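PDB 1Q87: 39 kDa initiator binding protein from Trichomonas vaginalis, which binds the initiator (Inr) element of core promoters, the chain here being its C-terminal domain. Local coordinates for residues Y66-Q72 with Y108-L113; R56-I60 with S82-Q88; E33-A37 with Y99-A103; I60-A64 with A77-S82; N153-C157 with I169-P173. All coordinates share one frame; numbering follows the deposited sequence.

Contact 1 of 5, residues Y66-Q72 with Y108-L113; sequences YFKQPEQ and YETIML
Tyr-66 and Tyr-108 lay their rings against each other where the end of helix 56-67 meets the start of helix 111-123, and with Phe-67 they form an aromatic cluster in the helical part of this C-terminal domain. Tyr-66 CE1 sits 3.4 Å above the plane of the Tyr-108 ring, over its centre, with the two planes 32° apart. The hydroxyl of Tyr-66 follows the same face outward, its OH 3.5 Å from Tyr-108 CZ. Phe-67 brings CE1 to within 3.4 Å of Tyr-108 CB and sets its own CB 3.6 Å from Ile-111 CG2, which links the cluster to the first turn of helix 111-123. Around these rings, Ile-42 of helix 29-47 touches both Phe-67 and Tyr-108, while Phe-101 and Leu-102 of helix 95-105 pack on Phe-67.

Met-112, in the first turn of helix 111-123, packs against the loop that follows helix 56-67. Its CG lies 3.4 Å from Gln-72 OE1, and its SD takes a weak hydrogen bond from Gln-72 NE2, whose stronger partner is Asn-76 OD1. Gln-72 reaches Met-112 with its chain extended, CG opposite the backbone N (chi1 -176°). The loop itself is a type I turn from Gln-69 to Gln-72; Lys-68 NZ folds back to Gln-69 O, which Gln-72 N meets from the opposite face of that carbonyl. The Gln-72 amide is fixed as well: Gln-69 N donates to a lone pair of Gln-72 OE1, in the carbonyl plane, at 2.9 Å.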
# COMPACT_ATOMS: atom_id res chain seq x y z
N TYR A 66 12.15 -11.85 -4.67
CA TYR A 66 10.96 -12.22 -5.40
C TYR A 66 10.08 -11.07 -5.87
O TYR A 66 9.35 -11.23 -6.84
CB TYR A 66 10.16 -13.18 -4.53
CG TYR A 66 8.92 -13.80 -5.15
CD1 TYR A 66 7.68 -13.19 -5.03
CD2 TYR A 66 8.99 -15.03 -5.77
CE1 TYR A 66 6.51 -13.81 -5.50
CE2 TYR A 66 7.83 -15.66 -6.26
CZ TYR A 66 6.60 -15.04 -6.12
OH TYR A 66 5.47 -15.65 -6.62
N PHE A 67 10.17 -9.92 -5.20
CA PHE A 67 9.34 -8.77 -5.55
C PHE A 67 10.05 -7.66 -6.36
O PHE A 67 9.38 -6.85 -6.97
CB PHE A 67 8.76 -8.11 -4.29
CG PHE A 67 7.82 -8.99 -3.50
CD1 PHE A 67 7.15 -10.04 -4.08
CD2 PHE A 67 7.59 -8.71 -2.15
CE1 PHE A 67 6.29 -10.79 -3.34
CE2 PHE A 67 6.74 -9.45 -1.41
CZ PHE A 67 6.07 -10.50 -2.00
N LYS A 68 11.37 -7.58 -6.33
CA LYS A 68 12.05 -6.52 -7.10
C LYS A 68 11.84 -6.61 -8.61
O LYS A 68 11.28 -7.58 -9.15
CB LYS A 68 13.55 -6.51 -6.83
CG LYS A 68 14.30 -7.76 -7.33
CD LYS A 68 15.76 -7.67 -6.83
CE LYS A 68 16.77 -8.22 -7.83
NZ LYS A 68 16.65 -7.59 -9.20
N GLN A 69 12.28 -5.58 -9.30
CA GLN A 69 12.19 -5.58 -10.76
C GLN A 69 13.46 -6.24 -11.26
O GLN A 69 14.48 -6.25 -10.56
CB GLN A 69 12.14 -4.16 -11.28
CG GLN A 69 11.05 -3.35 -10.70
CD GLN A 69 9.84 -3.36 -11.57
OE1 GLN A 69 9.17 -4.39 -11.73
NE2 GLN A 69 9.55 -2.20 -12.17
N PRO A 70 13.44 -6.75 -12.50
CA PRO A 70 14.63 -7.41 -13.06
C PRO A 70 15.85 -6.48 -13.03
O PRO A 70 16.98 -6.92 -12.78
CB PRO A 70 14.19 -7.76 -14.50
CG PRO A 70 12.72 -7.84 -14.40
CD PRO A 70 12.38 -6.65 -13.52
N GLU A 71 15.64 -5.18 -13.23
CA GLU A 71 16.78 -4.28 -13.22
C GLU A 71 16.89 -3.60 -11.90
O GLU A 71 17.69 -2.65 -11.73
CB GLU A 71 16.68 -3.20 -14.31
CG GLU A 71 15.45 -3.25 -15.16
CD GLU A 71 14.20 -2.98 -14.38
OE1 GLU A 71 14.12 -1.91 -13.75
OE2 GLU A 71 13.29 -3.84 -14.42
N GLN A 72 16.11 -4.06 -10.93
CA GLN A 72 16.21 -3.39 -9.63
C GLN A 72 17.29 -4.02 -8.77
O GLN A 72 17.35 -5.25 -8.62
CB GLN A 72 14.84 -3.43 -8.91
CG GLN A 72 14.81 -2.67 -7.57
CD GLN A 72 13.43 -2.68 -6.92
OE1 GLN A 72 12.52 -3.39 -7.36
NE2 GLN A 72 13.28 -1.88 -5.86
N TYR A 108 2.00 -8.71 -6.16
CA TYR A 108 3.45 -8.69 -6.22
C TYR A 108 4.00 -8.35 -7.63
O TYR A 108 5.04 -7.72 -7.74
CB TYR A 108 4.00 -10.01 -5.70
CG TYR A 108 4.31 -11.03 -6.77
CD1 TYR A 108 5.55 -11.02 -7.41
CD2 TYR A 108 3.38 -11.98 -7.14
CE1 TYR A 108 5.86 -11.94 -8.38
CE2 TYR A 108 3.66 -12.91 -8.11
CZ TYR A 108 4.91 -12.88 -8.74
OH TYR A 108 5.20 -13.77 -9.74
N GLU A 109 3.30 -8.73 -8.70
CA GLU A 109 3.78 -8.39 -10.05
C GLU A 109 4.14 -6.93 -10.21
O GLU A 109 5.05 -6.60 -10.95
CB GLU A 109 2.76 -8.70 -11.14
CG GLU A 109 2.55 -10.18 -11.42
CD GLU A 109 1.76 -10.88 -10.31
OE1 GLU A 109 1.38 -10.20 -9.32
OE2 GLU A 109 1.51 -12.10 -10.43
N THR A 110 3.41 -6.02 -9.55
CA THR A 110 3.77 -4.62 -9.71
C THR A 110 3.99 -3.88 -8.38
O THR A 110 3.94 -2.65 -8.30
CB THR A 110 2.70 -3.89 -10.61
OG1 THR A 110 1.39 -4.07 -10.07
CG2 THR A 110 2.72 -4.53 -12.07
N ILE A 111 4.35 -4.64 -7.35
CA ILE A 111 4.48 -4.03 -6.06
C ILE A 111 5.35 -2.81 -5.97
O ILE A 111 5.02 -1.82 -5.30
CB ILE A 111 4.88 -5.06 -5.00
CG1 ILE A 111 4.89 -4.39 -3.63
CG2 ILE A 111 6.21 -5.73 -5.34
CD1 ILE A 111 3.90 -4.98 -2.70
N MET A 112 6.47 -2.84 -6.66
CA MET A 112 7.39 -1.73 -6.60
C MET A 112 6.91 -0.51 -7.38
O MET A 112 7.38 0.59 -7.17
CB MET A 112 8.74 -2.21 -7.08
CG MET A 112 9.35 -3.19 -6.11
SD MET A 112 10.03 -2.34 -4.69
CE MET A 112 9.32 -3.19 -3.46
N LEU A 113 5.95 -0.70 -8.28
CA LEU A 113 5.44 0.44 -9.02
C LEU A 113 4.51 1.18 -8.09
O LEU A 113 4.65 2.40 -7.95
CB LEU A 113 4.69 0.01 -10.28
CG LEU A 113 5.56 -0.73 -11.29
CD1 LEU A 113 4.71 -1.08 -12.54
CD2 LEU A 113 6.79 0.15 -11.64

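Contact 2 of 5, residues R56-I60 with S82-Q88; sequences RDFLI and SAIMAPQ
The first turn of helix 56-67 (residues 56-60) faces the last turn of helix 74-84 at Ile-60 and Ser-82, whose CA atoms are 6.4 Å apart; past Ile-84 the chain leaves helical geometry, makes an inverse gamma turn centred on Met-85 and reaches Pro-87 through a cis peptide. Arg-56 gathers carbonyl oxygens at this helix end. Its side chain runs out extended from CG to NE (chi1 -168°) and meets Ser-82 end-on with two nitrogens: NH1 donates to Ser-82 OG at 3.0 Å, nearly in the guanidinium plane, and NH2 to Ser-82 O at 2.8 Å, on a lone pair. The same NH2 also donates to Met-85 O at 3.0 Å, but from above that carbonyl's plane. Arg-56 thus donates to carbonyl oxygens at the C-terminal end of helix 74-84, where a positive charge would probably be favoured by the helix dipole. Lys-93 NZ is a second donor to Met-85 O. The guanidinium is sandwiched, off-centre, between Ile-60 CD1 on one face and Gln-88 CA on the opposite face. Deeper in, Leu-59 CD2 touches Met-85 CE at 3.9 Å, the two chains crossing nearly at right angles, and Ile-60 CD1 rests on Ser-82 CA at 3.5 Å.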
# COMPACT_ATOMS: atom_id res chain seq x y z
N ARG A 56 13.59 -11.47 10.81
CA ARG A 56 13.24 -10.32 10.01
C ARG A 56 14.02 -10.21 8.71
O ARG A 56 13.43 -10.05 7.65
CB ARG A 56 13.44 -9.04 10.82
CG ARG A 56 12.81 -7.83 10.15
CD ARG A 56 13.12 -6.59 10.90
NE ARG A 56 12.29 -5.49 10.44
CZ ARG A 56 12.69 -4.57 9.58
NH1 ARG A 56 13.93 -4.63 9.11
NH2 ARG A 56 11.85 -3.60 9.20
N ASP A 57 15.33 -10.30 8.81
CA ASP A 57 16.20 -10.19 7.65
C ASP A 57 15.98 -11.25 6.59
O ASP A 57 16.06 -10.96 5.40
CB ASP A 57 17.65 -10.19 8.09
CG ASP A 57 18.08 -8.85 8.65
OD1 ASP A 57 19.19 -8.79 9.23
OD2 ASP A 57 17.32 -7.86 8.50
N PHE A 58 15.71 -12.48 7.02
CA PHE A 58 15.47 -13.56 6.09
C PHE A 58 14.22 -13.33 5.21
O PHE A 58 14.25 -13.61 4.00
CB PHE A 58 15.36 -14.86 6.88
CG PHE A 58 15.01 -16.05 6.05
CD1 PHE A 58 13.68 -16.41 5.83
CD2 PHE A 58 16.00 -16.84 5.50
CE1 PHE A 58 13.34 -17.53 5.08
CE2 PHE A 58 15.67 -17.95 4.75
CZ PHE A 58 14.33 -18.30 4.55
N LEU A 59 13.15 -12.81 5.82
CA LEU A 59 11.90 -12.56 5.10
C LEU A 59 12.07 -11.45 4.08
O LEU A 59 11.66 -11.58 2.92
CB LEU A 59 10.79 -12.15 6.05
CG LEU A 59 9.52 -11.84 5.25
CD1 LEU A 59 8.99 -13.14 4.75
CD2 LEU A 59 8.47 -11.13 6.06
N ILE A 60 12.66 -10.36 4.53
CA ILE A 60 12.88 -9.22 3.69
C ILE A 60 13.78 -9.59 2.51
O ILE A 60 13.56 -9.18 1.38
CB ILE A 60 13.49 -8.09 4.54
CG1 ILE A 60 12.45 -7.63 5.56
CG2 ILE A 60 13.98 -6.93 3.67
CD1 ILE A 60 12.85 -6.38 6.33
N SER A 82 12.23 -3.12 3.95
CA SER A 82 12.55 -3.01 5.35
C SER A 82 11.92 -1.76 5.97
O SER A 82 11.50 -1.80 7.14
CB SER A 82 14.06 -2.98 5.55
OG SER A 82 14.36 -2.70 6.90
N ALA A 83 11.84 -0.67 5.20
CA ALA A 83 11.25 0.59 5.65
C ALA A 83 9.75 0.53 5.72
O ALA A 83 9.15 1.19 6.54
CB ALA A 83 11.66 1.73 4.75
N ILE A 84 9.15 -0.24 4.83
CA ILE A 84 7.71 -0.35 4.87
C ILE A 84 7.28 -1.30 6.00
O ILE A 84 6.30 -1.02 6.73
CB ILE A 84 7.16 -0.79 3.49
CG1 ILE A 84 7.43 0.31 2.49
CG2 ILE A 84 5.65 -0.99 3.53
CD1 ILE A 84 7.16 -0.09 1.06
N MET A 85 8.01 -2.40 6.18
CA MET A 85 7.65 -3.34 7.25
C MET A 85 8.09 -2.93 8.67
O MET A 85 8.87 -3.64 9.33
CB MET A 85 8.22 -4.72 6.95
CG MET A 85 7.68 -5.32 5.70
SD MET A 85 8.29 -6.98 5.52
CE MET A 85 6.83 -7.78 4.86
N ALA A 86 7.59 -1.79 9.13
CA ALA A 86 7.91 -1.35 10.48
C ALA A 86 7.20 -2.34 11.42
O ALA A 86 6.24 -3.03 11.01
CB ALA A 86 7.39 0.05 10.72
N PRO A 87 7.66 -2.44 12.68
CA PRO A 87 8.79 -1.67 13.21
C PRO A 87 10.12 -2.30 12.84
O PRO A 87 10.21 -3.51 12.58
CB PRO A 87 8.56 -1.69 14.73
CG PRO A 87 7.09 -2.02 14.87
CD PRO A 87 6.90 -3.05 13.79
N GLN A 88 11.16 -1.47 12.80
CA GLN A 88 12.50 -1.94 12.49
C GLN A 88 13.02 -2.79 13.66
O GLN A 88 13.69 -3.81 13.47
CB GLN A 88 13.46 -0.76 12.29
CG GLN A 88 12.95 0.29 11.35
CD GLN A 88 12.45 -0.32 10.09
OE1 GLN A 88 13.18 -1.05 9.42
NE2 GLN A 88 11.18 -0.05 9.75

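Contact 3 of 5, residues E33-A37 with Y99-A103; sequences ETFRA and YKFLA
The Phe-35 ring points its edge at the face of the Tyr-99 ring, an edge-to-face (T-shaped) pair with centroids 4.8 Å apart and planes at 74°. It joins helix 29-47 to helix 95-105, whose short segments run at 120° to each other with axes 11.3 Å apart at closest approach, a wide separation that the large rings bridge. Phe-35 CE1 stands 3.3 Å above the Tyr-99 plane, displaced toward the CE1 side of that ring. Other edge atoms of Phe-35 meet the opposing helix: CE2 lies 4.0 Å from Leu-102 CB, and CZ approaches the backbone at Ala-103 N and Tyr-99 O. Phe-35 leaves its helix with CG opposite the backbone N (chi1 171°), and Tyr-99 does likewise, which carries the rings toward the facing helix. At the rim of the Tyr-99 ring lies Arg-36 CG, and Tyr-99 OH is over one face of the Arg-36 guanidinium; this hydroxyl is hydrogen-bonded to Ile-24 N in the N-terminal loop. Pro-173 packs on Phe-35 from the loop after strand 165-171. One turn back on its own helix, Glu-33 fixes the guanidinium through a salt bridge, with Arg-36 NE 2.8 Å from Glu-33 OE2 on the syn side of the carboxylate.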
# COMPACT_ATOMS: atom_id res chain seq x y z
N GLU A 33 -10.83 -14.18 -0.09
CA GLU A 33 -10.26 -15.50 -0.08
C GLU A 33 -9.24 -15.65 -1.19
O GLU A 33 -8.19 -16.26 -1.00
CB GLU A 33 -11.36 -16.55 -0.17
CG GLU A 33 -12.09 -16.67 1.17
CD GLU A 33 -11.15 -16.48 2.38
OE1 GLU A 33 -10.19 -17.29 2.52
OE2 GLU A 33 -11.36 -15.52 3.17
N THR A 34 -9.53 -15.08 -2.36
CA THR A 34 -8.55 -15.16 -3.42
C THR A 34 -7.26 -14.51 -2.91
O THR A 34 -6.16 -15.08 -3.02
CB THR A 34 -9.00 -14.39 -4.64
OG1 THR A 34 -10.16 -15.02 -5.20
CG2 THR A 34 -7.85 -14.34 -5.67
N PHE A 35 -7.39 -13.32 -2.33
CA PHE A 35 -6.21 -12.63 -1.86
C PHE A 35 -5.51 -13.38 -0.73
O PHE A 35 -4.27 -13.35 -0.62
CB PHE A 35 -6.56 -11.21 -1.42
CG PHE A 35 -5.43 -10.53 -0.73
CD1 PHE A 35 -5.41 -10.42 0.65
CD2 PHE A 35 -4.33 -10.04 -1.46
CE1 PHE A 35 -4.32 -9.83 1.30
CE2 PHE A 35 -3.27 -9.47 -0.83
CZ PHE A 35 -3.26 -9.36 0.55
N ARG A 36 -6.31 -14.03 0.10
CA ARG A 36 -5.77 -14.77 1.22
C ARG A 36 -5.00 -15.98 0.70
O ARG A 36 -3.93 -16.34 1.22
CB ARG A 36 -6.91 -15.22 2.12
CG ARG A 36 -6.49 -15.53 3.54
CD ARG A 36 -7.68 -16.05 4.34
NE ARG A 36 -8.84 -15.14 4.38
CZ ARG A 36 -9.03 -14.18 5.28
NH1 ARG A 36 -8.15 -13.97 6.26
NH2 ARG A 36 -10.12 -13.42 5.22
N ALA A 37 -5.55 -16.61 -0.34
CA ALA A 37 -4.92 -17.77 -0.95
C ALA A 37 -3.57 -17.33 -1.52
O ALA A 37 -2.60 -18.07 -1.40
CB ALA A 37 -5.80 -18.33 -2.04
N TYR A 99 0.83 -10.46 4.62
CA TYR A 99 -0.56 -10.09 4.30
C TYR A 99 -0.72 -8.55 4.30
O TYR A 99 -1.26 -7.96 3.37
CB TYR A 99 -1.51 -10.68 5.34
CG TYR A 99 -2.98 -10.48 5.02
CD1 TYR A 99 -3.71 -11.51 4.44
CD2 TYR A 99 -3.64 -9.28 5.32
CE1 TYR A 99 -5.08 -11.37 4.17
CE2 TYR A 99 -5.05 -9.12 5.04
CZ TYR A 99 -5.75 -10.19 4.47
OH TYR A 99 -7.10 -10.15 4.21
N LYS A 100 -0.22 -7.93 5.34
CA LYS A 100 -0.27 -6.49 5.46
C LYS A 100 0.45 -5.81 4.28
O LYS A 100 -0.09 -4.89 3.64
CB LYS A 100 0.41 -6.08 6.78
CG LYS A 100 0.40 -4.61 7.07
CD LYS A 100 0.17 -4.33 8.57
CE LYS A 100 1.47 -4.34 9.37
NZ LYS A 100 1.34 -3.65 10.70
N PHE A 101 1.66 -6.30 3.99
CA PHE A 101 2.51 -5.72 2.95
C PHE A 101 1.92 -5.85 1.56
O PHE A 101 1.93 -4.90 0.78
CB PHE A 101 3.90 -6.35 3.00
CG PHE A 101 4.87 -5.74 2.06
CD1 PHE A 101 5.32 -4.45 2.27
CD2 PHE A 101 5.32 -6.44 0.95
CE1 PHE A 101 6.21 -3.86 1.38
CE2 PHE A 101 6.21 -5.85 0.06
CZ PHE A 101 6.65 -4.56 0.28
N LEU A 102 1.41 -7.02 1.24
CA LEU A 102 0.79 -7.25 -0.05
C LEU A 102 -0.56 -6.50 -0.15
O LEU A 102 -1.00 -6.07 -1.23
CB LEU A 102 0.61 -8.78 -0.27
CG LEU A 102 1.90 -9.58 -0.64
CD1 LEU A 102 1.70 -11.06 -0.43
CD2 LEU A 102 2.29 -9.32 -2.10
N ALA A 103 -1.21 -6.31 1.00
CA ALA A 103 -2.50 -5.61 1.07
C ALA A 103 -2.29 -4.15 0.72
O ALA A 103 -3.10 -3.58 0.02
CB ALA A 103 -3.11 -5.73 2.47

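Contact 4 of 5, residues I60-A64 with A77-S82; sequences IEKAA and AIEVIS
Ala-64 N donates to Ile-60 O at 2.8 Å, a helical bond that joins the two residues of helix 56-67 that pack on Ile-78 of helix 74-84. The methyl CG2 of Ile-60 rests against the carbonyl oxygen Ile-78 O at 3.8 Å; the contact is otherwise mainly apolar. Ile-60 CG2 wedges between the two branched residues opposite, 4.0 Å from Ile-78 CG2 and slightly farther from Ile-81 CG2. This methyl is opposite the backbone N because CG1 takes the position beside that nitrogen (chi1 -67°), and this turns the branch toward helix 74-84. One turn on, Ala-64 lets the backbones come close: its CA is 5.2 Å from that of Ala-77, and its CB meets Ala-77 CB at 3.9 Å and Ile-78 CG1 at 3.6 Å. Ile-81 reaches back with CD1 to lie 3.7 Å from Ala-64 CA, beside Ala-63, whose methyl also touches Leu-46 of helix 29-47. At the margin, the Glu-61 side chain lies alongside that of Ile-78, CG near CD1, while its carboxylate turns to a salt bridge with Lys-74. Met-112 of helix 111-123 packs on Ile-81. The axes of the short segments come to 8.9 Å and their N-to-C directions lie 121° apart: two consecutive helices joined by the short link 68-73 and crossing obliquely, packed through alanines and isoleucines.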
# COMPACT_ATOMS: atom_id res chain seq x y z
N ILE A 60 12.66 -10.36 4.53
CA ILE A 60 12.88 -9.22 3.69
C ILE A 60 13.78 -9.59 2.51
O ILE A 60 13.56 -9.18 1.38
CB ILE A 60 13.49 -8.09 4.54
CG1 ILE A 60 12.45 -7.63 5.56
CG2 ILE A 60 13.98 -6.93 3.67
CD1 ILE A 60 12.85 -6.38 6.33
N GLU A 61 14.79 -10.41 2.77
CA GLU A 61 15.73 -10.82 1.73
C GLU A 61 15.01 -11.68 0.69
O GLU A 61 15.14 -11.42 -0.50
CB GLU A 61 16.89 -11.58 2.39
CG GLU A 61 18.26 -11.32 1.80
CD GLU A 61 18.88 -12.56 1.19
OE1 GLU A 61 20.05 -12.48 0.75
OE2 GLU A 61 18.20 -13.62 1.14
N LYS A 62 14.27 -12.70 1.12
CA LYS A 62 13.53 -13.54 0.16
C LYS A 62 12.49 -12.71 -0.58
O LYS A 62 12.35 -12.84 -1.80
CB LYS A 62 12.81 -14.70 0.84
CG LYS A 62 13.74 -15.71 1.53
CD LYS A 62 14.86 -16.12 0.60
CE LYS A 62 15.89 -17.01 1.27
NZ LYS A 62 17.01 -17.28 0.33
N ALA A 63 11.79 -11.85 0.15
CA ALA A 63 10.77 -11.03 -0.47
C ALA A 63 11.42 -10.10 -1.50
O ALA A 63 10.88 -9.93 -2.60
CB ALA A 63 10.01 -10.22 0.58
N ALA A 64 12.59 -9.55 -1.18
CA ALA A 64 13.24 -8.66 -2.13
C ALA A 64 13.49 -9.39 -3.44
O ALA A 64 13.06 -8.95 -4.52
CB ALA A 64 14.58 -8.11 -1.56
N ALA A 77 15.74 -3.01 -3.17
CA ALA A 77 14.47 -3.61 -2.84
C ALA A 77 14.43 -3.92 -1.34
O ALA A 77 13.37 -3.78 -0.71
CB ALA A 77 14.28 -4.88 -3.65
N ILE A 78 15.57 -4.32 -0.77
CA ILE A 78 15.68 -4.66 0.65
C ILE A 78 15.48 -3.42 1.51
O ILE A 78 14.81 -3.45 2.54
CB ILE A 78 17.07 -5.26 0.97
CG1 ILE A 78 17.12 -6.71 0.49
CG2 ILE A 78 17.35 -5.22 2.46
CD1 ILE A 78 18.47 -7.35 0.76
N GLU A 79 16.04 -2.31 1.08
CA GLU A 79 15.88 -1.11 1.87
C GLU A 79 14.43 -0.65 1.84
O GLU A 79 13.88 -0.26 2.86
CB GLU A 79 16.81 -0.01 1.36
CG GLU A 79 18.25 -0.50 1.19
CD GLU A 79 19.32 0.59 1.38
OE1 GLU A 79 18.96 1.78 1.55
OE2 GLU A 79 20.53 0.22 1.35
N VAL A 80 13.79 -0.73 0.68
CA VAL A 80 12.43 -0.27 0.55
C VAL A 80 11.50 -1.10 1.43
O VAL A 80 10.72 -0.58 2.22
CB VAL A 80 11.94 -0.38 -0.89
CG1 VAL A 80 10.43 -0.06 -0.97
CG2 VAL A 80 12.71 0.57 -1.77
N ILE A 81 11.58 -2.42 1.27
CA ILE A 81 10.74 -3.32 2.03
C ILE A 81 10.97 -3.18 3.54
O ILE A 81 10.02 -3.11 4.33
CB ILE A 81 10.98 -4.77 1.56
CG1 ILE A 81 10.52 -4.89 0.10
CG2 ILE A 81 10.18 -5.75 2.43
CD1 ILE A 81 10.85 -6.23 -0.58
N SER A 82 12.23 -3.12 3.95
CA SER A 82 12.55 -3.01 5.35
C SER A 82 11.92 -1.76 5.97
O SER A 82 11.50 -1.80 7.14
CB SER A 82 14.06 -2.98 5.55
OG SER A 82 14.36 -2.70 6.90

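Contact 5 of 5, residues N153-C157 with I169-P173; sequences NEPNC and IWNKP
Asn-156 holds its CG between its own backbone N and carbonyl carbon (chi1 61°), and Trp-170 sets CG beside its backbone N (chi1 -66°); together these torsions bring the Asn-156 amide to the strand 165-171 and swing the indole over toward the turn Glu-154 to Cys-157, a type I beta turn. Two bonds then join Asn-156 to Asn-171. The backbone N of Asn-171 donates to Asn-156 O at 2.7 Å, and Asn-156 ND2 donates to Asn-171 O at 2.9 Å, almost straight on to the carbonyl and close to the amide's own plane. The side chain thus extends the antiparallel pairing past the corner where the chain turns at Pro-155 and Asn-156. Second-shell partners fix both asparagines: Asn-156 ND2 also donates to Gly-25 O, while Asn-171 ND2 holds Ala-103 O of helix 95-105 and Asn-171 OD1 accepts from Lys-114.

Next along, Cys-157 and Trp-170 form a non-hydrogen-bonded antiparallel pair of the five-stranded sheet, with side chains on the same face. Cys-157 SG lies over the five-membered ring of Trp-170, 3.9 Å from its centroid, a sulfur-aromatic contact. At the rim of the indole, Trp-170 NE1 donates to Glu-154 OE1 at 3.0 Å; the carboxylate is met on its anti side and 32° out of its plane, and Glu-154 reaches the indole N-H with an extended chain. The indole N-H is satisfied by a carboxylate, an acceptor that, if ionised, would probably strengthen this bond.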
# COMPACT_ATOMS: atom_id res chain seq x y z
N ASN A 153 -5.76 -2.91 10.85
CA ASN A 153 -6.76 -3.99 10.75
C ASN A 153 -7.43 -4.21 9.41
O ASN A 153 -8.15 -5.19 9.24
CB ASN A 153 -7.87 -3.79 11.78
CG ASN A 153 -7.51 -4.35 13.11
OD1 ASN A 153 -7.72 -5.54 13.35
ND2 ASN A 153 -6.94 -3.51 13.98
N GLU A 154 -7.22 -3.29 8.48
CA GLU A 154 -7.76 -3.35 7.12
C GLU A 154 -6.57 -2.75 6.33
O GLU A 154 -6.63 -1.65 5.79
CB GLU A 154 -9.01 -2.45 7.08
CG GLU A 154 -9.87 -2.53 5.83
CD GLU A 154 -11.29 -2.00 6.09
OE1 GLU A 154 -11.98 -1.60 5.13
OE2 GLU A 154 -11.71 -2.00 7.26
N PRO A 155 -5.46 -3.51 6.27
CA PRO A 155 -4.22 -3.11 5.60
C PRO A 155 -4.18 -2.52 4.19
O PRO A 155 -3.19 -1.88 3.89
CB PRO A 155 -3.29 -4.31 5.79
CG PRO A 155 -4.16 -5.44 6.16
CD PRO A 155 -5.59 -4.97 6.30
N ASN A 156 -5.20 -2.70 3.35
CA ASN A 156 -5.23 -2.09 2.01
C ASN A 156 -5.93 -0.74 2.10
O ASN A 156 -6.16 -0.08 1.08
CB ASN A 156 -6.00 -2.97 1.00
CG ASN A 156 -7.45 -3.18 1.39
OD1 ASN A 156 -7.78 -3.29 2.57
ND2 ASN A 156 -8.34 -3.27 0.39
N CYS A 157 -6.27 -0.31 3.30
CA CYS A 157 -6.96 0.97 3.46
C CYS A 157 -6.04 2.06 3.98
O CYS A 157 -5.54 1.99 5.11
CB CYS A 157 -8.16 0.82 4.42
SG CYS A 157 -9.06 2.39 4.75
N ILE A 169 -9.17 5.51 1.37
CA ILE A 169 -9.04 5.05 -0.02
C ILE A 169 -8.37 3.67 -0.04
O ILE A 169 -7.34 3.46 0.62
CB ILE A 169 -8.28 6.09 -0.85
CG1 ILE A 169 -8.17 5.62 -2.28
CG2 ILE A 169 -6.99 6.47 -0.18
CD1 ILE A 169 -9.53 5.43 -2.96
N TRP A 170 -8.95 2.74 -0.77
CA TRP A 170 -8.46 1.35 -0.78
C TRP A 170 -7.64 0.83 -1.94
O TRP A 170 -8.06 0.94 -3.13
CB TRP A 170 -9.64 0.38 -0.59
CG TRP A 170 -10.32 0.48 0.77
CD1 TRP A 170 -10.18 -0.38 1.81
CD2 TRP A 170 -11.24 1.50 1.21
NE1 TRP A 170 -10.95 0.04 2.87
CE2 TRP A 170 -11.61 1.19 2.53
CE3 TRP A 170 -11.79 2.65 0.61
CZ2 TRP A 170 -12.52 1.97 3.27
CZ3 TRP A 170 -12.68 3.42 1.34
CH2 TRP A 170 -13.04 3.07 2.66
N ASN A 171 -6.49 0.24 -1.61
CA ASN A 171 -5.68 -0.35 -2.64
C ASN A 171 -6.39 -1.66 -2.90
O ASN A 171 -6.83 -2.30 -1.95
CB ASN A 171 -4.27 -0.66 -2.16
CG ASN A 171 -3.49 -1.48 -3.19
OD1 ASN A 171 -3.34 -1.06 -4.34
ND2 ASN A 171 -3.00 -2.65 -2.78
N LYS A 172 -6.55 -2.01 -4.18
CA LYS A 172 -7.15 -3.29 -4.55
C LYS A 172 -5.94 -4.23 -4.76
O LYS A 172 -5.29 -4.20 -5.81
CB LYS A 172 -7.94 -3.14 -5.84
CG LYS A 172 -8.97 -2.03 -5.82
CD LYS A 172 -10.19 -2.44 -5.01
CE LYS A 172 -11.07 -3.44 -5.78
NZ LYS A 172 -12.17 -4.00 -4.92
N PRO A 173 -5.63 -5.09 -3.78
CA PRO A 173 -4.48 -6.02 -3.87
C PRO A 173 -4.44 -7.04 -5.00
O PRO A 173 -3.43 -7.66 -5.19
CB PRO A 173 -4.43 -6.69 -2.48
CG PRO A 173 -5.59 -6.11 -1.70
CD PRO A 173 -6.54 -5.48 -2.70

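Overall arrangement
Contacts 1, 2 and 4 share helix 56-67, and contact 4 lies on the same side of the chain's centre as each of the other two; contacts 2 and 4, with centres about 7 Å apart, also share helix 74-84 and the residues Ile-60 and Ser-82. Contact 3 closes a long loop within which contacts 2 and 4 are nested; Phe-101, next to contact 3, ties helix 95-105 to contacts 1, 2 and 4. Contact 5 follows last along the chain, in the five-stranded sheet; its centre is about 10 Å from that of contact 3 and about 21 Å from that of contact 4. Through Asn-171, Pro-155 and Pro-173, contact 5 packs against contact 3, which joins the sheet to the helices.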